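Side-chain contacts in periplasmic binding protein component of an ABC type zinc uptake transporter (Synechocystis sp., PDB 1PQ4), which binds zinc and probably serves as the periplasmic solute-binding component of an ABC-type zinc uptake transporter: residues K78-A83 against A149-E154; T139-Q144 against A172-L177; P10-F15 against A54-G59. All coordinates share one frame; numbering follows the deposited sequence.

In the fold
Two of the three contacts meet on one parallel sheet and two share one helix. Contacts 1 and 3, whose centres are about 10 Å apart, use the neighbouring strands 78-81 and 54-57, probably hydrogen-bonded through Ile80 N and Tyr55 O, 2.8 Å apart. Contacts 1 and 2, with centres about 17 Å apart, both use helix 138-155, which contact 2 pairs with helix 160-185. Contact 2 meets contact 3, about 15 Å away between centres, where Val141 CG2 lies 3.6 Å from Phe15 CZ. The zinc ion is held by His37, His133 and His197. Contact 3 reaches toward it, the Ile58 side chain being about 10 Å from the metal, whereas contact 1 lies away.

Contact 1: residues K78-A83 against A149-E154; sequences KLIDSA and AKELAE
With chi1 at -67°, Ile80 sets CG1 beside its own backbone N and CG2 beside the carbonyl carbon, turning both branches to Glu151; that side chain starts with chi1 of -61° and then bends at chi2 (-87°). The two run alongside each other, antiparallel. Ile80 CG1 and CD1 each lie 3.8 Å from Glu151 CB, while Ile80 CG2 rests 4.0 Å from Glu151 CG, so the aliphatic stem of the glutamate does the packing. Ile80 CD1 also meets Leu152 CD2 at 4.3 Å. This is helix-on-sheet packing in an alpha/beta lobe: helix 138-155 lies against strand 78-81, an edge strand of a four-stranded parallel sheet, and Leu152 also reaches Leu16 and Ile19 of helix 10-20. Replacing Ile80 by alanine removes CG1, CG2 and CD1, which is likely to open a gap against Glu151 and leave Leu152 CD2 without its strand partner. The bend at chi2 turns the carboxylate alongside the isoleucine, and it reaches the strand backbone through water: Glu151 OE2 accepts from a water at 2.9 Å, and that water accepts from Asp81 N. Beyond it the strand ends in an Asx turn, Ala83 N donating to Asp81 OD1 from above the carboxylate plane.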
ATOM      1  N   LYS A  78     -18.096  11.940  -6.341  1.00 25.15           N
ATOM      2  CA  LYS A  78     -16.954  12.781  -6.067  1.00 21.95           C
ATOM      3  C   LYS A  78     -15.683  11.940  -6.080  1.00 22.58           C
ATOM      4  O   LYS A  78     -15.632  10.867  -5.483  1.00 25.59           O
ATOM      5  CB  LYS A  78     -17.114  13.444  -4.681  1.00 24.61           C
ATOM      6  N   LEU A  79     -14.668  12.420  -6.769  1.00 19.22           N
ATOM      7  CA  LEU A  79     -13.372  11.745  -6.777  1.00 19.47           C
ATOM      8  C   LEU A  79     -12.527  12.390  -5.682  1.00 23.76           C
ATOM      9  O   LEU A  79     -12.203  13.588  -5.751  1.00 24.11           O
ATOM     10  CB  LEU A  79     -12.672  11.955  -8.100  1.00 20.25           C
ATOM     11  CG  LEU A  79     -13.420  11.331  -9.300  1.00 25.82           C
ATOM     12  CD1 LEU A  79     -12.605  11.544 -10.556  1.00 32.24           C
ATOM     13  CD2 LEU A  79     -13.629   9.853  -9.097  1.00 27.19           C
ATOM     14  N   ILE A  80     -12.176  11.622  -4.663  1.00 18.31           N
ATOM     15  CA  ILE A  80     -11.345  12.158  -3.581  1.00 14.93           C
ATOM     16  C   ILE A  80      -9.904  11.749  -3.823  1.00 20.69           C
ATOM     17  O   ILE A  80      -9.579  10.572  -3.791  1.00 17.77           O
ATOM     18  CB  ILE A  80     -11.810  11.634  -2.227  1.00 14.71           C
ATOM     19  CG1 ILE A  80     -13.201  12.212  -1.901  1.00 18.04           C
ATOM     20  CG2 ILE A  80     -10.823  12.030  -1.156  1.00 15.09           C
ATOM     21  CD1 ILE A  80     -13.953  11.492  -0.785  1.00 28.05           C
ATOM     22  N   ASP A  81      -9.031  12.730  -4.045  1.00 14.01           N
ATOM     23  CA  ASP A  81      -7.628  12.448  -4.301  1.00 17.00           C
ATOM     24  C   ASP A  81      -6.894  12.387  -2.964  1.00 17.99           C
ATOM     25  O   ASP A  81      -6.536  13.421  -2.382  1.00 21.05           O
ATOM     26  CB  ASP A  81      -7.056  13.540  -5.182  1.00 21.61           C
ATOM     27  CG  ASP A  81      -5.573  13.365  -5.437  1.00 31.40           C
ATOM     28  OD1 ASP A  81      -4.966  12.365  -4.978  1.00 25.00           O
ATOM     29  OD2 ASP A  81      -5.015  14.259  -6.100  1.00 38.24           O
ATOM     30  N   SER A  82      -6.648  11.178  -2.460  1.00 16.94           N
ATOM     31  CA  SER A  82      -6.042  11.109  -1.132  1.00 16.88           C
ATOM     32  C   SER A  82      -4.581  11.459  -1.053  1.00 15.31           C
ATOM     33  O   SER A  82      -4.056  11.641   0.043  1.00 18.16           O
ATOM     34  CB  SER A  82      -6.318   9.744  -0.472  1.00 21.11           C
ATOM     35  OG  SER A  82      -5.466   8.781  -0.996  1.00 18.89           O
ATOM     36  N   ALA A  83      -3.919  11.607  -2.201  1.00 14.94           N
ATOM     37  CA  ALA A  83      -2.514  11.952  -2.200  1.00 15.89           C
ATOM     38  C   ALA A  83      -2.273  13.477  -2.163  1.00 17.76           C
ATOM     39  O   ALA A  83      -1.113  13.917  -2.214  1.00 19.01           O
ATOM     40  CB  ALA A  83      -1.825  11.375  -3.427  1.00 15.57           C
ATOM     41  N   ALA A 149     -11.089  12.612   5.525  1.00 13.34           N
ATOM     42  CA  ALA A 149     -12.086  13.059   6.500  1.00 16.33           C
ATOM     43  C   ALA A 149     -12.631  14.435   6.083  1.00 16.29           C
ATOM     44  O   ALA A 149     -13.827  14.673   6.135  1.00 19.15           O
ATOM     45  CB  ALA A 149     -11.453  13.149   7.910  1.00 13.59           C
ATOM     46  N   LYS A 150     -11.726  15.325   5.682  1.00 16.31           N
ATOM     47  CA  LYS A 150     -12.126  16.680   5.250  1.00 20.47           C
ATOM     48  C   LYS A 150     -13.098  16.549   4.074  1.00 21.21           C
ATOM     49  O   LYS A 150     -14.139  17.208   4.048  1.00 21.80           O
ATOM     50  CB  LYS A 150     -10.871  17.488   4.839  1.00 25.21           C
ATOM     51  CG  LYS A 150     -11.173  18.797   4.085  1.00 43.23           C
ATOM     52  CD  LYS A 150      -9.943  19.365   3.364  1.00 53.47           C
ATOM     53  CE  LYS A 150     -10.341  20.466   2.358  1.00 62.53           C
ATOM     54  NZ  LYS A 150     -11.391  20.032   1.354  1.00 65.31           N
ATOM     55  N   GLU A 151     -12.798  15.684   3.094  1.00 22.25           N
ATOM     56  CA  GLU A 151     -13.728  15.549   1.982  1.00 20.87           C
ATOM     57  C   GLU A 151     -15.028  14.906   2.354  1.00 24.98           C
ATOM     58  O   GLU A 151     -16.080  15.298   1.823  1.00 23.71           O
ATOM     59  CB  GLU A 151     -13.089  14.805   0.821  1.00 24.94           C
ATOM     60  CG  GLU A 151     -11.900  15.550   0.315  1.00 28.93           C
ATOM     61  CD  GLU A 151     -12.247  16.600  -0.739  1.00 39.49           C
ATOM     62  OE1 GLU A 151     -13.271  17.298  -0.605  1.00 36.59           O
ATOM     63  OE2 GLU A 151     -11.470  16.720  -1.703  1.00 45.24           O
ATOM     64  N   LEU A 152     -15.000  13.922   3.260  1.00 22.99           N
ATOM     65  CA  LEU A 152     -16.255  13.265   3.678  1.00 18.24           C
ATOM     66  C   LEU A 152     -17.155  14.240   4.465  1.00 16.33           C
ATOM     67  O   LEU A 152     -18.411  14.155   4.414  1.00 21.11           O
ATOM     68  CB  LEU A 152     -15.980  12.023   4.564  1.00 21.30           C
ATOM     69  CG  LEU A 152     -15.427  10.787   3.811  1.00 23.32           C
ATOM     70  CD1 LEU A 152     -15.275   9.587   4.766  1.00 21.98           C
ATOM     71  CD2 LEU A 152     -16.381  10.491   2.655  1.00 24.16           C
ATOM     72  N   ALA A 153     -16.527  15.120   5.247  1.00 20.58           N
ATOM     73  CA  ALA A 153     -17.305  16.100   6.028  1.00 23.23           C
ATOM     74  C   ALA A 153     -17.999  17.101   5.077  1.00 27.03           C
ATOM     75  O   ALA A 153     -19.068  17.606   5.392  1.00 28.05           O
ATOM     76  CB  ALA A 153     -16.374  16.850   7.045  1.00 20.21           C
ATOM     77  N   GLU A 154     -17.389  17.358   3.913  1.00 29.68           N
ATOM     78  CA  GLU A 154     -17.968  18.256   2.911  1.00 29.17           C
ATOM     79  C   GLU A 154     -19.149  17.580   2.235  1.00 32.65           C
ATOM     80  O   GLU A 154     -20.120  18.217   1.863  1.00 27.76           O
ATOM     81  CB  GLU A 154     -16.936  18.598   1.842  1.00 37.29           C
ATOM     82  CG  GLU A 154     -15.775  19.443   2.328  1.00 47.50           C
ATOM     83  CD  GLU A 154     -16.217  20.828   2.747  1.00 55.32           C
ATOM     84  OE1 GLU A 154     -16.983  21.457   1.979  1.00 55.83           O
ATOM     85  OE2 GLU A 154     -15.796  21.285   3.834  1.00 56.71           O
TER
HETATM   86  O   HOH W   1      -9.942  15.461  -3.870  1.00 40.82           O

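Contact 2: residues T139-Q144 against A172-L177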
ATOM      1  N   THR A 139       3.162   7.546   8.375  1.00 12.79           N
ATOM      2  CA  THR A 139       3.338   9.011   8.339  1.00 17.74           C
ATOM      3  C   THR A 139       2.508   9.617   7.208  1.00 15.37           C
ATOM      4  O   THR A 139       1.768  10.569   7.413  1.00 16.86           O
ATOM      5  CB  THR A 139       4.853   9.307   8.198  1.00 20.55           C
ATOM      6  OG1 THR A 139       5.459   8.947   9.442  1.00 23.36           O
ATOM      7  CG2 THR A 139       5.161  10.797   7.943  1.00 29.36           C
ATOM      8  N   LEU A 140       2.607   9.033   6.024  1.00 13.41           N
ATOM      9  CA  LEU A 140       1.852   9.541   4.889  1.00 13.74           C
ATOM     10  C   LEU A 140       0.378   9.187   5.022  1.00 16.86           C
ATOM     11  O   LEU A 140      -0.487   9.895   4.511  1.00 15.06           O
ATOM     12  CB  LEU A 140       2.455   8.983   3.592  1.00 12.45           C
ATOM     13  CG  LEU A 140       3.799   9.544   3.169  1.00 20.12           C
ATOM     14  CD1 LEU A 140       4.820   9.284   4.230  1.00 39.31           C
ATOM     15  CD2 LEU A 140       4.241   8.833   1.849  1.00 14.07           C
ATOM     16  N   VAL A 141       0.053   8.118   5.749  1.00 13.68           N
ATOM     17  CA  VAL A 141      -1.366   7.824   5.886  1.00 12.15           C
ATOM     18  C   VAL A 141      -2.056   8.872   6.744  1.00  9.89           C
ATOM     19  O   VAL A 141      -3.255   9.064   6.625  1.00 13.72           O
ATOM     20  CB  VAL A 141      -1.590   6.350   6.429  1.00 11.15           C
ATOM     21  CG1 VAL A 141      -3.057   6.100   6.838  1.00  8.48           C
ATOM     22  CG2 VAL A 141      -1.251   5.382   5.244  1.00 10.40           C
ATOM     23  N   LYS A 142      -1.321   9.471   7.688  1.00 13.04           N
ATOM     24  CA  LYS A 142      -1.927  10.590   8.434  1.00 15.43           C
ATOM     25  C   LYS A 142      -2.444  11.647   7.465  1.00 15.80           C
ATOM     26  O   LYS A 142      -3.509  12.184   7.672  1.00 13.57           O
ATOM     27  CB  LYS A 142      -0.916  11.322   9.333  1.00 18.63           C
ATOM     28  CG  LYS A 142      -0.385  10.441  10.473  1.00 19.87           C
ATOM     29  CD  LYS A 142       0.562  11.278  11.359  1.00 28.41           C
ATOM     30  CE  LYS A 142       1.247  10.438  12.441  1.00 34.28           C
ATOM     31  NZ  LYS A 142       1.950  11.372  13.408  1.00 32.78           N
ATOM     32  N   ARG A 143      -1.652  11.969   6.452  1.00 16.81           N
ATOM     33  CA  ARG A 143      -2.080  12.972   5.450  1.00 19.45           C
ATOM     34  C   ARG A 143      -3.241  12.454   4.647  1.00 17.29           C
ATOM     35  O   ARG A 143      -4.186  13.207   4.397  1.00 15.89           O
ATOM     36  CB  ARG A 143      -0.936  13.306   4.483  1.00 24.08           C
ATOM     37  CG  ARG A 143       0.392  13.553   5.157  1.00 41.95           C
ATOM     38  CD  ARG A 143       0.293  14.719   6.089  1.00 52.81           C
ATOM     39  NE  ARG A 143       1.590  15.172   6.580  1.00 64.89           N
ATOM     40  CZ  ARG A 143       1.840  16.435   6.921  1.00 72.30           C
ATOM     41  NH1 ARG A 143       0.879  17.355   6.813  1.00 74.23           N
ATOM     42  NH2 ARG A 143       3.037  16.782   7.385  1.00 74.10           N
ATOM     43  N   GLN A 144      -3.196  11.165   4.221  1.00 14.74           N
ATOM     44  CA  GLN A 144      -4.333  10.645   3.442  1.00 12.38           C
ATOM     45  C   GLN A 144      -5.602  10.686   4.257  1.00 14.43           C
ATOM     46  O   GLN A 144      -6.665  11.065   3.759  1.00 14.84           O
ATOM     47  CB  GLN A 144      -4.055   9.206   2.986  1.00 17.40           C
ATOM     48  CG  GLN A 144      -2.912   9.101   1.957  1.00 13.72           C
ATOM     49  CD  GLN A 144      -2.251   7.719   1.980  1.00 16.84           C
ATOM     50  OE1 GLN A 144      -2.880   6.722   1.648  1.00 17.74           O
ATOM     51  NE2 GLN A 144      -0.980   7.673   2.387  1.00 16.18           N
ATOM     52  N   ALA A 172      -4.044   9.490  16.138  1.00 16.16           N
ATOM     53  CA  ALA A 172      -3.308   9.107  17.368  1.00 16.95           C
ATOM     54  C   ALA A 172      -2.860   7.630  17.284  1.00 15.88           C
ATOM     55  O   ALA A 172      -1.778   7.263  17.756  1.00 15.18           O
ATOM     56  CB  ALA A 172      -4.232   9.339  18.597  1.00 16.47           C
ATOM     57  N   GLU A 173      -3.723   6.777  16.735  1.00 14.48           N
ATOM     58  CA  GLU A 173      -3.376   5.373  16.546  1.00 15.62           C
ATOM     59  C   GLU A 173      -2.188   5.306  15.592  1.00 15.22           C
ATOM     60  O   GLU A 173      -1.281   4.496  15.763  1.00 15.34           O
ATOM     61  CB  GLU A 173      -4.520   4.578  15.884  1.00 21.65           C
ATOM     62  CG  GLU A 173      -5.779   4.335  16.690  1.00 31.13           C
ATOM     63  CD  GLU A 173      -6.881   3.680  15.822  1.00 40.84           C
ATOM     64  OE1 GLU A 173      -6.609   2.673  15.131  1.00 40.39           O
ATOM     65  OE2 GLU A 173      -8.028   4.182  15.825  1.00 52.59           O
ATOM     66  N   LEU A 174      -2.209   6.125  14.544  1.00 15.15           N
ATOM     67  CA  LEU A 174      -1.095   6.076  13.591  1.00 14.25           C
ATOM     68  C   LEU A 174       0.243   6.461  14.242  1.00 16.93           C
ATOM     69  O   LEU A 174       1.285   5.906  13.884  1.00 14.35           O
ATOM     70  CB  LEU A 174      -1.386   6.995  12.359  1.00 12.82           C
ATOM     71  CG  LEU A 174      -2.529   6.407  11.492  1.00 17.20           C
ATOM     72  CD1 LEU A 174      -3.147   7.465  10.555  1.00 16.61           C
ATOM     73  CD2 LEU A 174      -1.939   5.270  10.677  1.00 17.31           C
ATOM     74  N   GLU A 175       0.242   7.452  15.149  1.00 17.53           N
ATOM     75  CA  GLU A 175       1.496   7.850  15.805  1.00 18.22           C
ATOM     76  C   GLU A 175       1.975   6.730  16.688  1.00 15.31           C
ATOM     77  O   GLU A 175       3.159   6.437  16.754  1.00 17.36           O
ATOM     78  CB  GLU A 175       1.319   9.109  16.674  1.00 22.36           C
ATOM     79  CG  GLU A 175       2.057  10.279  16.101  1.00 41.27           C
ATOM     80  CD  GLU A 175       3.510   9.947  15.817  1.00 44.08           C
ATOM     81  OE1 GLU A 175       4.343  10.036  16.742  1.00 50.63           O
ATOM     82  OE2 GLU A 175       3.825   9.570  14.673  1.00 46.27           O
ATOM     83  N   ARG A 176       1.047   6.093  17.372  1.00 18.23           N
ATOM     84  CA  ARG A 176       1.416   4.972  18.249  1.00 19.93           C
ATOM     85  C   ARG A 176       1.994   3.812  17.393  1.00 19.52           C
ATOM     86  O   ARG A 176       3.044   3.263  17.699  1.00 17.78           O
ATOM     87  CB  ARG A 176       0.181   4.552  19.049  1.00 20.85           C
ATOM     88  CG  ARG A 176       0.345   3.315  19.912  1.00 33.54           C
ATOM     89  CD  ARG A 176      -1.015   2.676  19.903  1.00 49.19           C
ATOM     90  NE  ARG A 176      -1.150   1.425  20.622  1.00 62.00           N
ATOM     91  CZ  ARG A 176      -2.243   0.675  20.536  1.00 70.19           C
ATOM     92  NH1 ARG A 176      -3.246   1.083  19.761  1.00 69.78           N
ATOM     93  NH2 ARG A 176      -2.337  -0.468  21.213  1.00 72.69           N
ATOM     94  N   LEU A 177       1.346   3.514  16.266  1.00 16.91           N
ATOM     95  CA  LEU A 177       1.851   2.482  15.351  1.00 13.41           C
ATOM     96  C   LEU A 177       3.231   2.853  14.846  1.00 13.09           C
ATOM     97  O   LEU A 177       4.151   2.025  14.789  1.00 19.07           O
ATOM     98  CB  LEU A 177       0.900   2.348  14.189  1.00 12.19           C
ATOM     99  CG  LEU A 177       1.336   1.356  13.109  1.00 19.91           C
ATOM    100  CD1 LEU A 177       1.310  -0.066  13.669  1.00 21.46           C
ATOM    101  CD2 LEU A 177       0.325   1.443  11.965  1.00 18.35           C
TER
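Leu174 and Lys142 face each other where two successive helices run back along one another as an antiparallel helical hairpin. The segment axes of 139-144 and 172-177 come within 9.6 Å, at 172° between their N-to-C directions. Leu174 forms the apolar centre: its CD1 lies 4.0 Å from Val141 CG1 and its CD2 4.1 Å from the same methyl, the leucine and valine being set nearly perpendicular. Leu174 CD1 also approaches the helix backbone itself, 3.9 Å from Lys142 N. On the other flank the lysine chain lies antiparallel alongside the leucine, with Lys142 CG 4.1 Å from Leu174 CB.

Beyond CG the lysine runs fully extended, and this carries its ammonium group across the groove to the neighbouring helix. There Lys142 NZ forms a salt bridge with Glu175 OE2 at 2.9 Å. As a hydrogen bond it is weak, for the ammonium is modelled hard against the glutamate's CG, a placing too close to be relied on. Glu175 turns to meet it by a first torsion of -112°, well away from a staggered value, followed by a bend at chi2. The hairpin thus has a buried apolar side, made by Val141 and Leu174, and a polar border that remains partly exposed.

Phe170 and Leu171, also on helix 160-185, continue the interface against Val141 and Lys142, while Trp273 at the start of helix 273-288 touches Leu174. The carboxylate is tied from its own helix as well: Glu175 OE2 accepts a hydrogen bond from Asn178 ND2.

Contact 3: residues P10-F15 against A54-G59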
ATOM      1  N   PRO A  10      -7.879  -2.830  -0.900  1.00 14.43           N
ATOM      2  CA  PRO A  10      -8.275  -3.232   0.452  1.00 14.43           C
ATOM      3  C   PRO A  10      -7.785  -2.374   1.619  1.00 10.07           C
ATOM      4  O   PRO A  10      -8.580  -2.057   2.501  1.00 14.44           O
ATOM      5  CB  PRO A  10      -7.794  -4.738   0.559  1.00 12.60           C
ATOM      6  CG  PRO A  10      -7.862  -5.183  -0.961  1.00 12.46           C
ATOM      7  CD  PRO A  10      -7.331  -3.954  -1.683  1.00 12.34           C
ATOM      8  N   PRO A  11      -6.494  -1.988   1.638  1.00 10.73           N
ATOM      9  CA  PRO A  11      -6.038  -1.163   2.777  1.00 13.94           C
ATOM     10  C   PRO A  11      -6.887   0.114   2.947  1.00 15.92           C
ATOM     11  O   PRO A  11      -7.073   0.611   4.052  1.00 13.93           O
ATOM     12  CB  PRO A  11      -4.607  -0.810   2.395  1.00 16.49           C
ATOM     13  CG  PRO A  11      -4.190  -1.908   1.500  1.00 16.33           C
ATOM     14  CD  PRO A  11      -5.379  -2.285   0.720  1.00 11.71           C
ATOM     15  N   GLN A  12      -7.380   0.656   1.835  1.00 13.88           N
ATOM     16  CA  GLN A  12      -8.182   1.874   1.932  1.00 12.78           C
ATOM     17  C   GLN A  12      -9.489   1.614   2.630  1.00 13.98           C
ATOM     18  O   GLN A  12     -10.095   2.525   3.176  1.00 13.57           O
ATOM     19  CB  GLN A  12      -8.450   2.445   0.544  1.00  9.30           C
ATOM     20  CG  GLN A  12      -7.241   3.075  -0.056  1.00  9.85           C
ATOM     21  CD  GLN A  12      -7.570   3.582  -1.445  1.00 18.36           C
ATOM     22  OE1 GLN A  12      -7.918   2.777  -2.322  1.00 15.85           O
ATOM     23  NE2 GLN A  12      -7.481   4.914  -1.648  1.00 13.33           N
ATOM     24  N   GLN A  13      -9.939   0.363   2.651  1.00 11.61           N
ATOM     25  CA  GLN A  13     -11.199   0.112   3.319  1.00 12.56           C
ATOM     26  C   GLN A  13     -10.942   0.262   4.817  1.00 12.35           C
ATOM     27  O   GLN A  13     -11.826   0.648   5.572  1.00 14.95           O
ATOM     28  CB  GLN A  13     -11.664  -1.324   2.996  1.00 16.64           C
ATOM     29  CG  GLN A  13     -12.924  -1.735   3.696  1.00 13.90           C
ATOM     30  CD  GLN A  13     -12.669  -2.492   4.973  1.00 20.78           C
ATOM     31  OE1 GLN A  13     -13.537  -2.575   5.842  1.00 28.16           O
ATOM     32  NE2 GLN A  13     -11.497  -3.052   5.100  1.00 13.84           N
ATOM     33  N   TYR A  14      -9.738  -0.123   5.240  1.00 12.08           N
ATOM     34  CA  TYR A  14      -9.365  -0.001   6.647  1.00 13.58           C
ATOM     35  C   TYR A  14      -9.399   1.517   7.042  1.00 15.44           C
ATOM     36  O   TYR A  14      -9.931   1.897   8.084  1.00 13.09           O
ATOM     37  CB  TYR A  14      -7.952  -0.550   6.837  1.00 15.61           C
ATOM     38  CG  TYR A  14      -7.442  -0.507   8.266  1.00 16.15           C
ATOM     39  CD1 TYR A  14      -7.720  -1.554   9.160  1.00 21.39           C
ATOM     40  CD2 TYR A  14      -6.707   0.582   8.731  1.00 10.73           C
ATOM     41  CE1 TYR A  14      -7.279  -1.513  10.468  1.00 20.59           C
ATOM     42  CE2 TYR A  14      -6.261   0.653  10.072  1.00 14.39           C
ATOM     43  CZ  TYR A  14      -6.562  -0.417  10.918  1.00 23.24           C
ATOM     44  OH  TYR A  14      -6.175  -0.401  12.219  1.00 23.22           O
ATOM     45  N   PHE A  15      -8.799   2.348   6.205  1.00  9.68           N
ATOM     46  CA  PHE A  15      -8.740   3.789   6.462  1.00 11.18           C
ATOM     47  C   PHE A  15     -10.163   4.331   6.509  1.00 12.68           C
ATOM     48  O   PHE A  15     -10.516   5.103   7.397  1.00 13.09           O
ATOM     49  CB  PHE A  15      -8.012   4.499   5.338  1.00  9.55           C
ATOM     50  CG  PHE A  15      -6.610   4.021   5.087  1.00 11.44           C
ATOM     51  CD1 PHE A  15      -5.987   4.346   3.858  1.00 13.63           C
ATOM     52  CD2 PHE A  15      -5.904   3.285   6.028  1.00 12.40           C
ATOM     53  CE1 PHE A  15      -4.690   3.938   3.575  1.00 15.56           C
ATOM     54  CE2 PHE A  15      -4.572   2.863   5.765  1.00  8.29           C
ATOM     55  CZ  PHE A  15      -3.973   3.183   4.543  1.00 12.98           C
ATOM     56  N   ALA A  54     -19.020   8.551  -3.598  1.00 21.95           N
ATOM     57  CA  ALA A  54     -17.651   9.009  -3.760  1.00 20.63           C
ATOM     58  C   ALA A  54     -16.719   7.844  -4.060  1.00 19.13           C
ATOM     59  O   ALA A  54     -17.037   6.668  -3.839  1.00 18.24           O
ATOM     60  CB  ALA A  54     -17.187   9.745  -2.521  1.00 21.91           C
ATOM     61  N   TYR A  55     -15.564   8.184  -4.561  1.00 15.96           N
ATOM     62  CA  TYR A  55     -14.564   7.184  -4.892  1.00 17.37           C
ATOM     63  C   TYR A  55     -13.271   7.728  -4.313  1.00 20.21           C
ATOM     64  O   TYR A  55     -12.898   8.894  -4.556  1.00 18.10           O
ATOM     65  CB  TYR A  55     -14.454   7.021  -6.414  1.00 14.14           C
ATOM     66  CG  TYR A  55     -13.505   5.926  -6.793  1.00 19.22           C
ATOM     67  CD1 TYR A  55     -13.976   4.698  -7.316  1.00 17.61           C
ATOM     68  CD2 TYR A  55     -12.137   6.073  -6.578  1.00 18.62           C
ATOM     69  CE1 TYR A  55     -13.104   3.666  -7.617  1.00 18.19           C
ATOM     70  CE2 TYR A  55     -11.255   5.039  -6.866  1.00 17.28           C
ATOM     71  CZ  TYR A  55     -11.753   3.835  -7.394  1.00 21.61           C
ATOM     72  OH  TYR A  55     -10.869   2.852  -7.745  1.00 18.30           O
ATOM     73  N   VAL A  56     -12.587   6.911  -3.517  1.00 15.27           N
ATOM     74  CA  VAL A  56     -11.334   7.388  -2.930  1.00 12.95           C
ATOM     75  C   VAL A  56     -10.106   6.868  -3.672  1.00 15.20           C
ATOM     76  O   VAL A  56      -9.822   5.671  -3.676  1.00 16.53           O
ATOM     77  CB  VAL A  56     -11.255   7.022  -1.431  1.00 14.76           C
ATOM     78  CG1 VAL A  56      -9.853   7.456  -0.842  1.00 13.91           C
ATOM     79  CG2 VAL A  56     -12.362   7.772  -0.695  1.00 15.23           C
ATOM     80  N   LEU A  57      -9.402   7.791  -4.327  1.00 11.19           N
ATOM     81  CA  LEU A  57      -8.218   7.482  -5.093  1.00 13.54           C
ATOM     82  C   LEU A  57      -6.959   7.418  -4.249  1.00 12.11           C
ATOM     83  O   LEU A  57      -6.774   8.213  -3.302  1.00 11.82           O
ATOM     84  CB  LEU A  57      -7.958   8.593  -6.114  1.00 14.66           C
ATOM     85  CG  LEU A  57      -9.093   8.922  -7.094  1.00 19.28           C
ATOM     86  CD1 LEU A  57      -8.886  10.346  -7.674  1.00 24.83           C
ATOM     87  CD2 LEU A  57      -9.128   7.865  -8.170  1.00 19.82           C
ATOM     88  N   ILE A  58      -6.078   6.496  -4.604  1.00 12.87           N
ATOM     89  CA  ILE A  58      -4.774   6.494  -3.956  1.00 15.76           C
ATOM     90  C   ILE A  58      -4.092   7.754  -4.563  1.00 17.24           C
ATOM     91  O   ILE A  58      -3.368   8.496  -3.893  1.00 16.57           O
ATOM     92  CB  ILE A  58      -3.976   5.235  -4.370  1.00 13.78           C
ATOM     93  CG1 ILE A  58      -4.504   4.000  -3.598  1.00 15.04           C
ATOM     94  CG2 ILE A  58      -2.488   5.467  -4.178  1.00 12.52           C
ATOM     95  CD1 ILE A  58      -5.805   3.486  -4.089  1.00 28.05           C
ATOM     96  N   GLY A  59      -4.323   7.988  -5.856  1.00 19.40           N
ATOM     97  CA  GLY A  59      -3.711   9.149  -6.492  1.00 19.23           C
ATOM     98  C   GLY A  59      -2.346   8.830  -7.076  1.00 18.68           C
ATOM     99  O   GLY A  59      -1.981   7.665  -7.230  1.00 18.40           O
TER
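The flat carboxamide of Gln12 lies between Val56 of the strand and Ile58 just beyond it, with Ile58 CG1 on one side of its plane and Val56 O and CG1 on the other. Ile58 CG1 sits 3.8 Å from Gln12 CD, whereas the still closer placing of the terminal methyl is doubtful. Nearby, the Phe15 ring carries Pro11 O over the centre of one face, 3.5 Å above the plane, and it meets Trp273 edge-to-face.

Gln12 reaches the strand because its chain is extended beyond CG, with chi2 at 178°. Gln12 NE2 donates to Val56 O at 3.2 Å, a weak bond with an N-H...O angle of 132°, and it also lies 3.6 Å from Val56 CG1. The other end of the amide is held more firmly, since Gln12 OE1 accepts from Ile9 N and, weakly, from Ser8 N. These bonds, of which the one from Ile9 N alone is not weak, would be expected to restrict the rotation of the buried amide.

The glutamine therefore ties helix 10-20 to Ser8 and Ile9 before it in the chain and to strand 54-57. Strand 3-7, helix 10-20 and strand 24-28 form a beta-alpha-beta crossover over the parallel sheet. Ile58, past the C-terminal end of strand 54-57, lies about 7 Å from His133 and 8 Å from His37, side chain to side chain, placing this C-terminal end of the parallel strand near the zinc site.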